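Local coordinates for hypothetical protein, similar to alpha-acetolactate decarboxylase (Staphylococcus aureus subsp. aureus, PDB 1XV2) that probably decarboxylates alpha-acetolactate to acetoin, as a zinc-containing relative of alpha-acetolactate decarboxylase, at residues Asp53-His58 with Phe65-Gly70. Residues are numbered along the deposited sequence; the frame is centred on the assembly and turned at random.
Sequences DGKAYH and FIELKG
His58 and Ile66 form an antiparallel hydrogen-bonded pair, Tyr57 and Glu67 the non-hydrogen-bonded pair beside it, and the N-to-C directions of strands 55-58 and 65-67 differ by 155°. His58 N donates to Ile66 O at 2.7 Å, and Ile66 N returns a bond to His58 O. Beyond the paired residues, Leu68 N reaches Ala56 O at 2.8 Å.

The side chains divide between the two faces. On one, the rings of Tyr57 and Phe65 are inclined at 30° and so far offset that they hardly overlap. Phe65 CE2 instead meets Tyr57 CB at 3.8 Å. The CG methylene of Glu67 sits by CE1 of the same tyrosine. Glu67 is extended, CG anti to the backbone N (chi1 -166°), which carries its carboxylate past the ring to Lys55. The lysine chain bends at chi2, chi3 and chi4 and curls back to meet it. Lys55 NZ and Glu67 OE1 form a salt bridge at 3.0 Å, weak as a hydrogen bond. A water links Glu67 OE2 to Ala56 N.

On the side of His58 and Ile66, Leu68, just past the end of strand 65-67, packs its CD2 against His58 CB at 3.5 Å and its CD1 against Ala56 CB at 4.0 Å. Ile66 CD1 also touches His58 CB. The imidazole turns away from segment 65-70, and its NE2 is hydrogen-bonded to Asp46 O. Ile28 of helix 28-32 touches both Ala56 and Leu68.

The arrangement is a beta hairpin at the margin of a seven-stranded mixed sheet. Strand 65-67 is an outermost strand within the chain, and strand 55-59 joins it to strand 48-52.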
ATOM      1  N   ASP A  53       0.671  24.686  -3.350  1.00 25.93           N
ATOM      2  CA  ASP A  53      -0.456  25.559  -3.643  1.00 28.15           C
ATOM      3  C   ASP A  53      -1.018  25.309  -5.043  1.00 28.61           C
ATOM      4  O   ASP A  53      -1.264  26.249  -5.798  1.00 28.23           O
ATOM      5  CB  ASP A  53      -0.038  27.029  -3.523  1.00 29.99           C
ATOM      6  CG  ASP A  53       0.369  27.417  -2.111  1.00 31.36           C
ATOM      7  OD1 ASP A  53      -0.414  27.177  -1.168  1.00 32.04           O
ATOM      8  OD2 ASP A  53       1.473  27.979  -1.948  1.00 33.14           O
ATOM      9  N   GLY A  54      -1.208  24.039  -5.389  1.00 28.82           N
ATOM     10  CA  GLY A  54      -1.751  23.695  -6.691  1.00 27.99           C
ATOM     11  C   GLY A  54      -0.819  23.907  -7.868  1.00 27.86           C
ATOM     12  O   GLY A  54      -1.182  23.614  -9.006  1.00 29.19           O
ATOM     13  N   LYS A  55       0.378  24.421  -7.609  1.00 27.30           N
ATOM     14  CA  LYS A  55       1.346  24.652  -8.675  1.00 26.12           C
ATOM     15  C   LYS A  55       2.407  23.557  -8.632  1.00 24.98           C
ATOM     16  O   LYS A  55       2.666  22.979  -7.578  1.00 23.41           O
ATOM     17  CB  LYS A  55       2.004  26.024  -8.504  1.00 28.93           C
ATOM     18  CG  LYS A  55       1.023  27.158  -8.216  1.00 32.20           C
ATOM     19  CD  LYS A  55      -0.026  27.297  -9.306  1.00 34.55           C
ATOM     20  CE  LYS A  55       0.607  27.673 -10.638  1.00 37.60           C
ATOM     21  NZ  LYS A  55       1.358  28.960 -10.561  1.00 38.07           N
ATOM     22  N   ALA A  56       3.020  23.272  -9.776  1.00 23.06           N
ATOM     23  CA  ALA A  56       4.044  22.237  -9.845  1.00 22.33           C
ATOM     24  C   ALA A  56       5.392  22.843 -10.207  1.00 21.96           C
ATOM     25  O   ALA A  56       5.551  23.417 -11.279  1.00 24.95           O
ATOM     26  CB  ALA A  56       3.649  21.181 -10.873  1.00 22.10           C
ATOM     27  N   TYR A  57       6.360  22.710  -9.308  1.00 21.03           N
ATOM     28  CA  TYR A  57       7.695  23.255  -9.525  1.00 20.15           C
ATOM     29  C   TYR A  57       8.739  22.162  -9.728  1.00 19.59           C
ATOM     30  O   TYR A  57       8.582  21.035  -9.252  1.00 17.44           O
ATOM     31  CB  TYR A  57       8.096  24.128  -8.332  1.00 21.96           C
ATOM     32  CG  TYR A  57       7.151  25.280  -8.083  1.00 24.62           C
ATOM     33  CD1 TYR A  57       7.140  26.391  -8.925  1.00 25.48           C
ATOM     34  CD2 TYR A  57       6.238  25.242  -7.031  1.00 25.46           C
ATOM     35  CE1 TYR A  57       6.242  27.433  -8.730  1.00 26.70           C
ATOM     36  CE2 TYR A  57       5.332  26.281  -6.825  1.00 27.34           C
ATOM     37  CZ  TYR A  57       5.341  27.372  -7.681  1.00 27.94           C
ATOM     38  OH  TYR A  57       4.446  28.401  -7.495  1.00 30.77           O
ATOM     39  N   HIS A  58       9.815  22.505 -10.428  1.00 18.26           N
ATOM     40  CA  HIS A  58      10.877  21.547 -10.682  1.00 18.52           C
ATOM     41  C   HIS A  58      12.268  22.131 -10.488  1.00 19.95           C
ATOM     42  O   HIS A  58      12.613  23.164 -11.069  1.00 20.21           O
ATOM     43  CB  HIS A  58      10.757  20.989 -12.102  1.00 16.27           C
ATOM     44  CG  HIS A  58      11.743  19.904 -12.406  1.00 15.17           C
ATOM     45  ND1 HIS A  58      12.736  20.043 -13.350  1.00 14.37           N
ATOM     46  CD2 HIS A  58      11.887  18.662 -11.887  1.00 14.14           C
ATOM     47  CE1 HIS A  58      13.450  18.932 -13.403  1.00 15.05           C
ATOM     48  NE2 HIS A  58      12.955  18.078 -12.523  1.00 17.66           N
ATOM     49  N   PHE A  65      15.297  26.143 -11.710  1.00 24.36           N
ATOM     50  CA  PHE A  65      14.067  26.019 -10.938  1.00 25.33           C
ATOM     51  C   PHE A  65      12.950  26.665 -11.742  1.00 25.81           C
ATOM     52  O   PHE A  65      12.997  27.862 -12.017  1.00 25.42           O
ATOM     53  CB  PHE A  65      14.221  26.733  -9.590  1.00 24.92           C
ATOM     54  CG  PHE A  65      13.128  26.420  -8.600  1.00 26.33           C
ATOM     55  CD1 PHE A  65      13.375  25.588  -7.512  1.00 25.97           C
ATOM     56  CD2 PHE A  65      11.855  26.962  -8.752  1.00 25.59           C
ATOM     57  CE1 PHE A  65      12.369  25.300  -6.587  1.00 28.43           C
ATOM     58  CE2 PHE A  65      10.842  26.680  -7.835  1.00 27.97           C
ATOM     59  CZ  PHE A  65      11.100  25.847  -6.749  1.00 27.52           C
ATOM     60  N   ILE A  66      11.948  25.881 -12.121  1.00 26.73           N
ATOM     61  CA  ILE A  66      10.848  26.418 -12.913  1.00 28.20           C
ATOM     62  C   ILE A  66       9.488  25.799 -12.601  1.00 28.91           C
ATOM     63  O   ILE A  66       9.394  24.785 -11.906  1.00 27.89           O
ATOM     64  CB  ILE A  66      11.133  26.245 -14.434  1.00 29.77           C
ATOM     65  CG1 ILE A  66      11.459  24.783 -14.756  1.00 31.04           C
ATOM     66  CG2 ILE A  66      12.312  27.111 -14.846  1.00 29.97           C
ATOM     67  CD1 ILE A  66      10.282  23.840 -14.677  1.00 32.66           C
ATOM     68  N   GLU A  67       8.430  26.425 -13.110  1.00 28.98           N
ATOM     69  CA  GLU A  67       7.089  25.898 -12.919  1.00 29.62           C
ATOM     70  C   GLU A  67       6.836  25.008 -14.129  1.00 29.37           C
ATOM     71  O   GLU A  67       7.015  25.435 -15.270  1.00 27.41           O
ATOM     72  CB  GLU A  67       6.050  27.018 -12.885  1.00 31.99           C
ATOM     73  CG  GLU A  67       4.697  26.555 -12.364  1.00 34.11           C
ATOM     74  CD  GLU A  67       3.601  27.577 -12.566  1.00 35.31           C
ATOM     75  OE1 GLU A  67       3.836  28.771 -12.292  1.00 37.47           O
ATOM     76  OE2 GLU A  67       2.495  27.182 -12.989  1.00 36.57           O
ATOM     77  N   LEU A  68       6.435  23.770 -13.879  1.00 29.21           N
ATOM     78  CA  LEU A  68       6.181  22.821 -14.952  1.00 28.49           C
ATOM     79  C   LEU A  68       4.983  23.224 -15.807  1.00 29.37           C
ATOM     80  O   LEU A  68       4.034  23.839 -15.319  1.00 29.45           O
ATOM     81  CB  LEU A  68       5.967  21.428 -14.359  1.00 26.85           C
ATOM     82  CG  LEU A  68       7.171  20.896 -13.574  1.00 26.83           C
ATOM     83  CD1 LEU A  68       6.786  19.661 -12.783  1.00 26.94           C
ATOM     84  CD2 LEU A  68       8.300  20.589 -14.538  1.00 24.27           C
ATOM     85  N   LYS A  69       5.034  22.878 -17.088  1.00 29.95           N
ATOM     86  CA  LYS A  69       3.947  23.198 -18.005  1.00 31.76           C
ATOM     87  C   LYS A  69       2.706  22.374 -17.677  1.00 30.21           C
ATOM     88  O   LYS A  69       1.581  22.873 -17.754  1.00 30.00           O
ATOM     89  CB  LYS A  69       4.375  22.929 -19.451  1.00 34.16           C
ATOM     90  CG  LYS A  69       3.270  23.164 -20.472  1.00 38.57           C
ATOM     91  CD  LYS A  69       3.734  22.846 -21.886  1.00 41.64           C
ATOM     92  CE  LYS A  69       2.610  23.038 -22.897  1.00 42.74           C
ATOM     93  NZ  LYS A  69       3.051  22.708 -24.279  1.00 44.39           N
ATOM     94  N   GLY A  70       2.917  21.110 -17.318  1.00 28.10           N
ATOM     95  CA  GLY A  70       1.801  20.244 -16.984  1.00 27.00           C
ATOM     96  C   GLY A  70       1.781  18.925 -17.740  1.00 26.21           C
ATOM     97  O   GLY A  70       1.219  17.938 -17.266  1.00 26.15           O
TER
HETATM   98  O   HOH W   1       1.325  24.566 -11.754  1.00 24.59           O